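Local coordinates for spore cortex-lytic enzyme (PDB 6TCI), which probably cleaves the amide bond between N-acetylmuramic acid and L-alanine in spore cortex peptidoglycan during germination, the crystallised piece being its N-terminal putative peptidoglycan-binding domain, at residues A1-V6 with G13-E18. Numbering follows the deposited sequence.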
# COMPACT_ATOMS: atom_id res chain seq x y z
N ALA A 1 3.51 -11.12 -4.67
CA ALA A 1 2.48 -11.92 -4.01
C ALA A 1 1.10 -11.25 -4.02
O ALA A 1 0.14 -11.80 -3.49
CB ALA A 1 2.90 -12.27 -2.59
N PHE A 2 1.01 -10.06 -4.61
CA PHE A 2 -0.28 -9.38 -4.73
C PHE A 2 -1.17 -10.08 -5.76
O PHE A 2 -0.69 -10.66 -6.74
CB PHE A 2 -0.07 -7.94 -5.20
CG PHE A 2 0.46 -7.01 -4.13
CD1 PHE A 2 -0.23 -6.83 -2.94
CD2 PHE A 2 1.63 -6.29 -4.34
CE1 PHE A 2 0.26 -5.97 -1.97
CE2 PHE A 2 2.12 -5.42 -3.38
CZ PHE A 2 1.43 -5.26 -2.19
N SER A 3 -2.47 -10.03 -5.52
CA SER A 3 -3.44 -10.43 -6.53
C SER A 3 -3.54 -9.34 -7.60
O SER A 3 -2.91 -8.29 -7.51
CB SER A 3 -4.81 -10.67 -5.89
OG SER A 3 -5.45 -9.43 -5.64
N ASN A 4 -4.35 -9.59 -8.62
CA ASN A 4 -4.57 -8.63 -9.70
C ASN A 4 -5.71 -7.65 -9.40
O ASN A 4 -6.12 -6.91 -10.30
CB ASN A 4 -4.79 -9.35 -11.04
CG ASN A 4 -6.12 -10.09 -11.11
OD1 ASN A 4 -6.87 -10.15 -10.14
ND2 ASN A 4 -6.41 -10.65 -12.28
N GLN A 5 -6.21 -7.62 -8.17
CA GLN A 5 -7.30 -6.74 -7.78
C GLN A 5 -6.74 -5.45 -7.20
O GLN A 5 -5.74 -5.46 -6.49
CB GLN A 5 -8.20 -7.41 -6.75
CG GLN A 5 -8.73 -8.76 -7.19
CD GLN A 5 -9.65 -8.65 -8.37
OE1 GLN A 5 -10.84 -8.36 -8.22
NE2 GLN A 5 -9.12 -8.89 -9.57
N VAL A 6 -7.40 -4.33 -7.53
CA VAL A 6 -7.00 -3.05 -6.97
C VAL A 6 -7.25 -3.05 -5.47
O VAL A 6 -8.32 -3.46 -5.01
CB VAL A 6 -7.79 -1.91 -7.65
CG1 VAL A 6 -7.56 -0.59 -6.94
CG2 VAL A 6 -7.40 -1.80 -9.13
N GLY A 13 -7.89 -8.37 4.19
CA GLY A 13 -7.34 -9.66 3.86
C GLY A 13 -5.90 -9.59 3.38
O GLY A 13 -5.18 -8.62 3.63
N GLU A 14 -5.51 -10.64 2.64
CA GLU A 14 -4.09 -10.89 2.40
C GLU A 14 -3.42 -9.77 1.63
O GLU A 14 -2.27 -9.42 1.94
CB GLU A 14 -3.92 -12.24 1.70
CG GLU A 14 -4.30 -13.42 2.59
CD GLU A 14 -3.18 -14.43 2.72
OE1 GLU A 14 -3.10 -15.33 1.86
OE2 GLU A 14 -2.40 -14.34 3.68
N ASP A 15 -4.08 -9.20 0.61
CA ASP A 15 -3.46 -8.11 -0.14
C ASP A 15 -3.20 -6.92 0.76
O ASP A 15 -2.18 -6.23 0.62
CB ASP A 15 -4.36 -7.65 -1.29
CG ASP A 15 -4.17 -8.46 -2.56
OD1 ASP A 15 -3.20 -9.24 -2.66
OD2 ASP A 15 -5.00 -8.28 -3.48
N VAL A 16 -4.13 -6.64 1.69
CA VAL A 16 -3.96 -5.50 2.58
C VAL A 16 -2.83 -5.75 3.59
O VAL A 16 -2.06 -4.84 3.91
CB VAL A 16 -5.28 -5.15 3.28
CG1 VAL A 16 -5.11 -3.96 4.21
CG2 VAL A 16 -6.36 -4.87 2.25
N ILE A 17 -2.74 -6.97 4.12
CA ILE A 17 -1.63 -7.33 5.00
C ILE A 17 -0.30 -7.09 4.30
O ILE A 17 0.62 -6.47 4.87
CB ILE A 17 -1.76 -8.78 5.49
CG1 ILE A 17 -3.00 -8.95 6.35
CG2 ILE A 17 -0.52 -9.17 6.30
CD1 ILE A 17 -3.37 -10.39 6.60
N GLU A 18 -0.15 -7.58 3.07
CA GLU A 18 1.11 -7.37 2.36
C GLU A 18 1.35 -5.90 2.06
O GLU A 18 2.48 -5.41 2.19
CB GLU A 18 1.17 -8.21 1.08
CG GLU A 18 2.44 -7.95 0.29
CD GLU A 18 2.66 -8.94 -0.83
OE1 GLU A 18 1.99 -9.99 -0.85
OE2 GLU A 18 3.51 -8.65 -1.71
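Both carboxylate oxygens of Asp15 grip Ser3. The backbone N of Ser3 gives a nearly straight bond to Asp15 OD1 (3.1 Å, 169°), arriving on the syn side, slightly out of the carboxylate plane. Ser3 OG gives its proton to Asp15 OD2 at 2.5 Å, a very short bond. The same OG accepts from Gln5 N (3.2 Å), which makes an ST turn and fixes the hydroxyl between two partners. This is the tight part of the contact. It ties the N-terminal tail to the first turn of helix 14-25, the first of three helices in this putative peptidoglycan-binding domain. Phe2 extends the tight part. Its edge meets the backbone O of Asp15 in plane, with CE1 3.6 Å from that oxygen. Glu18 covers one ring face. With CG anti to the backbone N (chi1 177°) and the chain extended beyond, its carboxylate lies 21° from the ring plane, OE2 over the ring centre. Val69 and Lys65 of helix 62-71 also touch Phe2. The looser, exposed side is at Ala1. Its N reaches Glu18 OE2 in a long salt bridge (3.9 Å). OE2 is held mainly by a salt bridge to Arg22 NE.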